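Local atomic coordinates of prolyl endopeptidase (Myxococcus xanthus, PDB entry 2BKL), a protein that probably cleaves oligopeptides on the carboxyl side of proline, and more slowly of alanine, as a serine-type endopeptidase of the prolyl oligopeptidase family. Residues Asp22-Glu28 with Asp561-Tyr565; Ala607-Met611 with Asp666-Phe670; Leu643-Ala647 with Glu662-Asp666. All blocks are in the same frame, centred on the assembly; numbering follows the deposited sequence. Where two conformers were deposited one is given.

Interaction 1: residues Asp22-Glu28 with Asp561-Tyr565; sequences DPYRWLE and DMVRY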
loop_
_atom_site.group_PDB
_atom_site.type_symbol
_atom_site.label_atom_id
_atom_site.label_comp_id
_atom_site.label_asym_id
_atom_site.label_seq_id
_atom_site.Cartn_x
_atom_site.Cartn_y
_atom_site.Cartn_z
ATOM N N ASP A 22 -14.978 -19.567 -18.829
ATOM C CA ASP A 22 -15.093 -19.139 -17.439
ATOM C C ASP A 22 -15.792 -20.257 -16.647
ATOM O O ASP A 22 -16.949 -20.125 -16.262
ATOM C CB ASP A 22 -15.844 -17.812 -17.361
ATOM C CG ASP A 22 -15.615 -17.040 -16.079
ATOM O OD1 ASP A 22 -15.238 -17.622 -15.021
ATOM O OD2 ASP A 22 -15.838 -15.812 -16.065
ATOM N N PRO A 23 -15.112 -21.370 -16.426
ATOM C CA PRO A 23 -15.776 -22.536 -15.827
ATOM C C PRO A 23 -16.328 -22.315 -14.443
ATOM O O PRO A 23 -17.301 -22.976 -14.058
ATOM C CB PRO A 23 -14.673 -23.610 -15.824
ATOM C CG PRO A 23 -13.415 -22.883 -16.019
ATOM C CD PRO A 23 -13.719 -21.647 -16.796
ATOM N N TYR A 24 -15.749 -21.382 -13.697
ATOM C CA TYR A 24 -16.138 -21.150 -12.316
ATOM C C TYR A 24 -16.836 -19.798 -12.123
ATOM O O TYR A 24 -16.881 -19.280 -11.030
ATOM C CB TYR A 24 -14.906 -21.308 -11.403
ATOM C CG TYR A 24 -14.306 -22.667 -11.564
ATOM C CD1 TYR A 24 -14.989 -23.801 -11.166
ATOM C CD2 TYR A 24 -13.089 -22.838 -12.213
ATOM C CE1 TYR A 24 -14.457 -25.064 -11.346
ATOM C CE2 TYR A 24 -12.560 -24.099 -12.420
ATOM C CZ TYR A 24 -13.248 -25.217 -11.970
ATOM O OH TYR A 24 -12.723 -26.470 -12.195
ATOM N N ARG A 25 -17.433 -19.280 -13.192
ATOM C CA ARG A 25 -18.273 -18.079 -13.138
ATOM C C ARG A 25 -19.253 -18.070 -11.957
ATOM O O ARG A 25 -19.484 -17.025 -11.338
ATOM C CB ARG A 25 -19.015 -17.927 -14.460
ATOM C CG ARG A 25 -20.055 -16.809 -14.508
ATOM C CD ARG A 25 -19.484 -15.422 -14.439
ATOM N NE ARG A 25 -18.620 -15.168 -15.559
ATOM C CZ ARG A 25 -19.008 -14.916 -16.801
ATOM N NH1 ARG A 25 -20.297 -14.728 -17.081
ATOM N NH2 ARG A 25 -18.117 -14.780 -17.772
ATOM N N TRP A 26 -19.834 -19.218 -11.624
ATOM C CA TRP A 26 -20.832 -19.280 -10.574
ATOM C C TRP A 26 -20.321 -18.861 -9.209
ATOM O O TRP A 26 -21.098 -18.419 -8.368
ATOM C CB TRP A 26 -21.511 -20.671 -10.535
ATOM C CG TRP A 26 -20.706 -21.801 -9.969
ATOM C CD1 TRP A 26 -19.850 -22.638 -10.642
ATOM C CD2 TRP A 26 -20.715 -22.252 -8.615
ATOM N NE1 TRP A 26 -19.313 -23.557 -9.773
ATOM C CE2 TRP A 26 -19.836 -23.358 -8.524
ATOM C CE3 TRP A 26 -21.370 -21.836 -7.460
ATOM C CZ2 TRP A 26 -19.607 -24.038 -7.323
ATOM C CZ3 TRP A 26 -21.133 -22.509 -6.269
ATOM C CH2 TRP A 26 -20.261 -23.600 -6.214
ATOM N N LEU A 27 -19.008 -18.989 -8.990
ATOM C CA LEU A 27 -18.414 -18.560 -7.727
ATOM C C LEU A 27 -18.277 -17.061 -7.571
ATOM O O LEU A 27 -17.903 -16.597 -6.481
ATOM C CB LEU A 27 -17.016 -19.166 -7.571
ATOM C CG LEU A 27 -16.973 -20.682 -7.400
ATOM C CD1 LEU A 27 -15.551 -21.161 -7.458
ATOM C CD2 LEU A 27 -17.584 -21.068 -6.072
ATOM N N GLU A 28 -18.597 -16.276 -8.594
ATOM C CA GLU A 28 -18.472 -14.808 -8.475
ATOM C C GLU A 28 -19.435 -14.185 -7.475
ATOM O O GLU A 28 -19.077 -13.275 -6.755
ATOM C CB GLU A 28 -18.597 -14.104 -9.828
ATOM C CG GLU A 28 -17.441 -14.382 -10.779
ATOM C CD GLU A 28 -17.520 -13.661 -12.114
ATOM O OE1 GLU A 28 -18.507 -12.939 -12.346
ATOM O OE2 GLU A 28 -16.581 -13.825 -12.937
ATOM N N ASP A 561 -8.539 -12.863 -12.382
ATOM C CA ASP A 561 -9.289 -12.836 -13.647
ATOM C C ASP A 561 -9.191 -11.423 -14.200
ATOM O O ASP A 561 -9.910 -10.506 -13.765
ATOM C CB ASP A 561 -10.751 -13.255 -13.459
ATOM C CG ASP A 561 -11.542 -13.224 -14.728
ATOM O OD1 ASP A 561 -11.092 -12.593 -15.716
ATOM O OD2 ASP A 561 -12.666 -13.820 -14.799
ATOM N N MET A 562 -8.242 -11.220 -15.105
ATOM C CA MET A 562 -7.947 -9.873 -15.593
ATOM C C MET A 562 -8.834 -9.481 -16.766
ATOM O O MET A 562 -8.797 -8.359 -17.216
ATOM C CB MET A 562 -6.467 -9.735 -15.944
ATOM C CG MET A 562 -5.588 -9.946 -14.737
ATOM S SD MET A 562 -5.872 -8.760 -13.398
ATOM C CE MET A 562 -5.427 -7.260 -14.142
ATOM N N VAL A 563 -9.641 -10.419 -17.259
ATOM C CA VAL A 563 -10.642 -10.123 -18.271
ATOM C C VAL A 563 -11.874 -9.488 -17.628
ATOM O O VAL A 563 -12.593 -8.731 -18.277
ATOM C CB VAL A 563 -10.990 -11.407 -19.060
ATOM C CG1 VAL A 563 -12.123 -11.168 -20.044
ATOM C CG2 VAL A 563 -9.744 -11.933 -19.773
ATOM N N ARG A 564 -12.129 -9.798 -16.358
ATOM C CA ARG A 564 -13.332 -9.322 -15.677
ATOM C C ARG A 564 -13.074 -8.434 -14.442
ATOM O O ARG A 564 -14.000 -7.975 -13.800
ATOM C CB ARG A 564 -14.220 -10.487 -15.264
ATOM C CG ARG A 564 -14.774 -11.254 -16.431
ATOM C CD ARG A 564 -15.606 -12.458 -16.090
ATOM N NE ARG A 564 -16.770 -12.196 -15.259
ATOM C CZ ARG A 564 -17.930 -11.680 -15.698
ATOM N NH1 ARG A 564 -18.064 -11.253 -16.955
ATOM N NH2 ARG A 564 -18.946 -11.570 -14.842
ATOM N N TYR A 565 -11.821 -8.154 -14.112
ATOM C CA TYR A 565 -11.538 -7.449 -12.845
ATOM C C TYR A 565 -12.230 -6.077 -12.734
ATOM O O TYR A 565 -12.563 -5.652 -11.639
ATOM C CB TYR A 565 -10.025 -7.311 -12.604
ATOM C CG TYR A 565 -9.448 -6.087 -13.265
ATOM C CD1 TYR A 565 -9.055 -6.101 -14.602
ATOM C CD2 TYR A 565 -9.387 -4.862 -12.586
ATOM C CE1 TYR A 565 -8.571 -4.948 -15.232
ATOM C CE2 TYR A 565 -8.911 -3.695 -13.225
ATOM C CZ TYR A 565 -8.517 -3.742 -14.522
ATOM O OH TYR A 565 -8.086 -2.597 -15.119
HETATM O O HOH W 1 -13.501 -14.736 -17.311
#
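E28 OE2 is gripped from several directions: R564 NE bonds to it at 2.8 Å, K626 adds a salt bridge, and R25 NE stands 3.6 Å from it. The other oxygen, E28 OE1, takes R564 NH2 at 2.9 Å, so arginine and carboxylate meet side-on, each oxygen using its syn lone pair, with planes only 14° apart. A bend at chi3 (58°) turns the R564 guanidinium to E28, and this two-point grip fixes its rotation; R25 lies flat on one of its faces, centres 3.6 Å apart. The like charges are probably compensated by the acids around them, D22, E28 and D13, which also pairs with R25. R25 is itself held by D22, whose OD2 accepts R25 NE at 2.9 Å and R25 NH2 from one face of the carboxylate; D22 OD1 bonds to the Y596 hydroxyl. The contact fastens the N-terminal segment, in a type I turn, to the loop after strand 552-556 of the α/β-hydrolase domain, which in this family is built from both ends of the chain. D22 OD2 and D561 OD2 lie 4.0 Å apart; a water donating to both, weakly to D22, and K626, salt-bridged to both, probably ease their repulsion.

Interaction 2: residues Ala607-Met611 with Asp666-Phe670; sequences ALLMM and DLYSF
Strand 607-611 and helix 666-670 run almost exactly antiparallel, at 177°, with their axes 10.1 Å apart at closest approach, and L609 and F670 have the nearest CA atoms. F670 has the largest share of the buried surface. Its CG is anti to the backbone N (chi1 166°), which sends the ring from the helix onto the strand. There L609 CB sits over the centre of one face in a CH-pi contact, 3.6 Å from the ring centroid and 9° off the normal. Beyond CB the leucine runs back along the phenylalanine, and L609 CD2 reaches F670 CB at 3.9 Å. The far end of the ring meets the strand backbone: F670 CZ is 3.6 Å from L609 N, while A607 C lies at the ring edge, near its plane, and A607 CB touches F670 CZ at 3.9 Å. V554 of the neighbouring strand and F53 also touch this phenylalanine. Toward the other end M611 crosses L667 at about a right angle, although M611 has two conformers and that contact is less certain. On the reverse of the sheet helix 622-632 covers L608 with F627 and V631, giving the helix-sheet-helix layering of an α/β-hydrolase fold.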
loop_
_atom_site.group_PDB
_atom_site.type_symbol
_atom_site.label_atom_id
_atom_site.label_comp_id
_atom_site.label_asym_id
_atom_site.label_seq_id
_atom_site.Cartn_x
_atom_site.Cartn_y
_atom_site.Cartn_z
ATOM N N ALA A 607 2.784 -25.927 -4.804
ATOM C CA ALA A 607 1.800 -25.856 -3.716
ATOM C C ALA A 607 1.299 -24.416 -3.589
ATOM O O ALA A 607 2.091 -23.491 -3.742
ATOM C CB ALA A 607 2.423 -26.335 -2.410
ATOM N N LEU A 608 0.017 -24.227 -3.281
ATOM C CA LEU A 608 -0.601 -22.924 -3.277
ATOM C C LEU A 608 -1.344 -22.670 -1.989
ATOM O O LEU A 608 -2.180 -23.490 -1.590
ATOM C CB LEU A 608 -1.547 -22.806 -4.464
ATOM C CG LEU A 608 -2.398 -21.565 -4.590
ATOM C CD1 LEU A 608 -1.499 -20.332 -4.763
ATOM C CD2 LEU A 608 -3.361 -21.677 -5.780
ATOM N N LEU A 609 -1.046 -21.553 -1.322
ATOM C CA LEU A 609 -1.830 -21.053 -0.199
ATOM C C LEU A 609 -2.404 -19.683 -0.583
ATOM O O LEU A 609 -1.665 -18.734 -0.803
ATOM C CB LEU A 609 -0.977 -20.924 1.061
ATOM C CG LEU A 609 -1.615 -20.305 2.309
ATOM C CD1 LEU A 609 -2.877 -21.060 2.715
ATOM C CD2 LEU A 609 -0.627 -20.220 3.473
ATOM N N MET A 610 -3.731 -19.610 -0.686
ATOM C CA MET A 610 -4.457 -18.391 -1.032
ATOM C C MET A 610 -4.853 -17.752 0.283
ATOM O O MET A 610 -5.620 -18.350 1.064
ATOM C CB MET A 610 -5.774 -18.777 -1.691
ATOM C CG MET A 610 -5.942 -18.961 -3.181
ATOM S SD MET A 610 -4.623 -18.603 -4.206
ATOM C CE MET A 610 -5.493 -17.476 -5.321
ATOM N N MET A 611 -4.433 -16.533 0.524
ATOM C CA MET A 611 -4.765 -15.818 1.750
ATOM C C MET A 611 -5.779 -14.735 1.447
ATOM O O MET A 611 -5.456 -13.612 1.029
ATOM C CB MET A 611 -3.544 -15.244 2.425
ATOM C CG MET A 611 -2.470 -16.250 2.539
ATOM S SD MET A 611 -1.194 -16.156 3.793
ATOM C CE MET A 611 -2.111 -15.905 5.360
ATOM N N ASP A 666 0.267 -19.851 10.124
ATOM C CA ASP A 666 -0.267 -20.580 8.988
ATOM C C ASP A 666 0.651 -20.493 7.777
ATOM O O ASP A 666 0.945 -21.508 7.178
ATOM C CB ASP A 666 -1.685 -20.110 8.673
ATOM C CG ASP A 666 -2.717 -20.647 9.651
ATOM O OD1 ASP A 666 -2.429 -21.554 10.471
ATOM O OD2 ASP A 666 -3.887 -20.225 9.657
ATOM N N LEU A 667 1.094 -19.298 7.420
ATOM C CA LEU A 667 1.961 -19.080 6.277
ATOM C C LEU A 667 3.237 -19.854 6.407
ATOM O O LEU A 667 3.588 -20.617 5.513
ATOM C CB LEU A 667 2.268 -17.578 6.143
ATOM C CG LEU A 667 2.921 -17.105 4.835
ATOM C CD1 LEU A 667 2.695 -15.574 4.661
ATOM C CD2 LEU A 667 4.372 -17.429 4.751
ATOM N N TYR A 668 3.936 -19.698 7.528
ATOM C CA TYR A 668 5.271 -20.277 7.644
ATOM C C TYR A 668 5.201 -21.781 7.888
ATOM O O TYR A 668 6.064 -22.515 7.392
ATOM C CB TYR A 668 6.185 -19.495 8.636
ATOM C CG TYR A 668 6.633 -18.175 8.005
ATOM C CD1 TYR A 668 7.649 -18.162 7.069
ATOM C CD2 TYR A 668 6.037 -16.958 8.340
ATOM C CE1 TYR A 668 8.056 -16.974 6.449
ATOM C CE2 TYR A 668 6.455 -15.747 7.737
ATOM C CZ TYR A 668 7.473 -15.779 6.786
ATOM O OH TYR A 668 7.905 -14.628 6.132
ATOM N N SER A 669 4.162 -22.277 8.565
ATOM C CA SER A 669 3.997 -23.719 8.687
ATOM C C SER A 669 3.656 -24.391 7.331
ATOM O O SER A 669 4.166 -25.466 7.055
ATOM C CB SER A 669 3.055 -24.092 9.836
ATOM O OG SER A 669 1.697 -23.822 9.552
ATOM N N PHE A 670 2.876 -23.734 6.468
ATOM C CA PHE A 670 2.658 -24.163 5.086
ATOM C C PHE A 670 3.998 -24.287 4.361
ATOM O O PHE A 670 4.296 -25.293 3.731
ATOM C CB PHE A 670 1.727 -23.159 4.376
ATOM C CG PHE A 670 1.690 -23.289 2.872
ATOM C CD1 PHE A 670 0.950 -24.299 2.242
ATOM C CD2 PHE A 670 2.357 -22.381 2.080
ATOM C CE1 PHE A 670 0.897 -24.395 0.844
ATOM C CE2 PHE A 670 2.320 -22.465 0.727
ATOM C CZ PHE A 670 1.587 -23.482 0.095
#

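Interaction 3: residues Leu643-Ala647 with Glu662-Asp666; sequences LRIEA and ESSVD
R644, S663 and D666 make most of this contact, in which strand 643-646 and helix 662-666 run nearly antiparallel (170°). R644 has the largest share of buried surface. Its side chain is extended from CG to NE, with CG anti to the backbone N (chi1 -175°), and it spans the gap to bring the guanidinium against the helix. There it holds D666 side-on, NE and NH2 both turned to the single oxygen OD2: R644 NE reaches D666 OD2 at 2.8 Å along the anti lone pair, and R644 NH2 reaches it at 3.1 Å from the anti side, out of the carboxylate plane. OD2 lies in the guanidinium plane, but the carboxylate plane is turned 66° from it. D666 OD1 pairs with R56, and the aspartate thus joins two arginines. At another edge of the guanidinium, R644 NH1 bonds to E646 OE1 at 2.8 Å, from above the glutamate plane. S663 packs beside this pair, its CA over one guanidinium face. E646 OE1 comes within 2.6 Å of S663 OG, but the angle is poor for a hydrogen bond, and the hydroxyl bonds to K659 O in its own helix. The positive guanidinium probably favours the ionised form of both D666 and E646, and its buried polar edges are met by carboxylates that pin it against rotation.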
loop_
_atom_site.group_PDB
_atom_site.type_symbol
_atom_site.label_atom_id
_atom_site.label_comp_id
_atom_site.label_asym_id
_atom_site.label_seq_id
_atom_site.Cartn_x
_atom_site.Cartn_y
_atom_site.Cartn_z
ATOM N N LEU A 643 -7.544 -22.489 0.231
ATOM C CA LEU A 643 -8.136 -21.176 0.348
ATOM C C LEU A 643 -8.412 -20.883 1.821
ATOM O O LEU A 643 -9.325 -21.441 2.410
ATOM C CB LEU A 643 -9.436 -21.097 -0.479
ATOM C CG LEU A 643 -10.218 -19.780 -0.369
ATOM C CD1 LEU A 643 -9.449 -18.603 -0.928
ATOM C CD2 LEU A 643 -11.571 -19.895 -1.079
ATOM N N ARG A 644 -7.610 -20.013 2.408
ATOM C CA ARG A 644 -7.764 -19.568 3.780
ATOM C C ARG A 644 -8.473 -18.212 3.813
ATOM O O ARG A 644 -7.965 -17.259 3.219
ATOM C CB ARG A 644 -6.392 -19.440 4.378
ATOM C CG ARG A 644 -6.349 -19.096 5.866
ATOM C CD ARG A 644 -4.970 -18.634 6.292
ATOM N NE ARG A 644 -4.816 -18.457 7.717
ATOM C CZ ARG A 644 -5.171 -17.374 8.404
ATOM N NH1 ARG A 644 -5.730 -16.330 7.835
ATOM N NH2 ARG A 644 -4.961 -17.361 9.708
ATOM N N ILE A 645 -9.608 -18.101 4.491
ATOM C CA ILE A 645 -10.365 -16.871 4.499
ATOM C C ILE A 645 -10.288 -16.240 5.876
ATOM O O ILE A 645 -10.782 -16.804 6.857
ATOM C CB ILE A 645 -11.823 -17.115 4.069
ATOM C CG1 ILE A 645 -11.894 -17.845 2.700
ATOM C CG2 ILE A 645 -12.613 -15.789 4.055
ATOM C CD1 ILE A 645 -13.335 -18.280 2.300
ATOM N N GLU A 646 -9.661 -15.081 5.968
ATOM C CA GLU A 646 -9.550 -14.399 7.247
ATOM C C GLU A 646 -10.872 -13.743 7.590
ATOM O O GLU A 646 -11.457 -13.063 6.752
ATOM C CB GLU A 646 -8.452 -13.347 7.149
ATOM C CG GLU A 646 -8.153 -12.560 8.418
ATOM C CD GLU A 646 -7.187 -13.244 9.361
ATOM O OE1 GLU A 646 -6.140 -13.751 8.896
ATOM O OE2 GLU A 646 -7.437 -13.185 10.592
ATOM N N ALA A 647 -11.318 -13.934 8.829
ATOM C CA ALA A 647 -12.570 -13.377 9.277
ATOM C C ALA A 647 -12.428 -11.908 9.688
ATOM O O ALA A 647 -11.380 -11.493 10.164
ATOM C CB ALA A 647 -13.117 -14.191 10.434
ATOM N N GLU A 662 -1.741 -15.633 14.077
ATOM C CA GLU A 662 -2.318 -16.841 13.470
ATOM C C GLU A 662 -2.014 -16.929 11.976
ATOM O O GLU A 662 -1.729 -18.009 11.457
ATOM C CB GLU A 662 -3.824 -16.911 13.727
ATOM C CG GLU A 662 -4.181 -17.261 15.159
ATOM C CD GLU A 662 -5.678 -17.379 15.356
ATOM O OE1 GLU A 662 -6.284 -18.268 14.723
ATOM O OE2 GLU A 662 -6.267 -16.602 16.133
ATOM N N SER A 663 -2.035 -15.796 11.277
ATOM C CA SER A 663 -1.827 -15.825 9.838
ATOM C C SER A 663 -0.376 -16.184 9.541
ATOM O O SER A 663 -0.116 -16.961 8.620
ATOM C CB SER A 663 -2.188 -14.478 9.212
ATOM O OG SER A 663 -3.584 -14.293 9.312
ATOM N N SER A 664 0.563 -15.649 10.322
ATOM C CA SER A 664 1.967 -15.935 10.119
ATOM C C SER A 664 2.278 -17.378 10.468
ATOM O O SER A 664 3.076 -17.984 9.783
ATOM C CB SER A 664 2.856 -14.973 10.928
ATOM O OG SER A 664 2.769 -13.664 10.369
ATOM N N VAL A 665 1.684 -17.915 11.537
ATOM C CA VAL A 665 1.867 -19.313 11.878
ATOM C C VAL A 665 1.422 -20.178 10.679
ATOM O O VAL A 665 2.092 -21.128 10.290
ATOM C CB VAL A 665 1.107 -19.719 13.180
ATOM C CG1 VAL A 665 1.177 -21.221 13.397
ATOM C CG2 VAL A 665 1.664 -18.960 14.407
ATOM N N ASP A 666 0.267 -19.851 10.124
ATOM C CA ASP A 666 -0.267 -20.580 8.988
ATOM C C ASP A 666 0.651 -20.493 7.777
ATOM O O ASP A 666 0.945 -21.508 7.178
ATOM C CB ASP A 666 -1.685 -20.110 8.673
ATOM C CG ASP A 666 -2.717 -20.647 9.651
ATOM O OD1 ASP A 666 -2.429 -21.554 10.471
ATOM O OD2 ASP A 666 -3.887 -20.225 9.657
#

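Interactions 2 and 3 use one element, helix 657-674, which lies along strands 607-613 and 641-646, neighbours in the same sheet; D666 belongs to both, and M610 O and R644 N probably form a hydrogen bond between the strands. Interaction 2 lies in the buried layer between sheet and helix and rests on apolar side chains, with no polar bond between its segments, whereas interaction 3, against the outermost strand 641-646 and only partly buried, relies on ion pairs. Interaction 1 is separate, its centre about 23 Å and 24 Å from theirs. It too is ionic and buried, but it joins two loops remote in sequence, with stacked arginines among acids instead of a helix on a sheet.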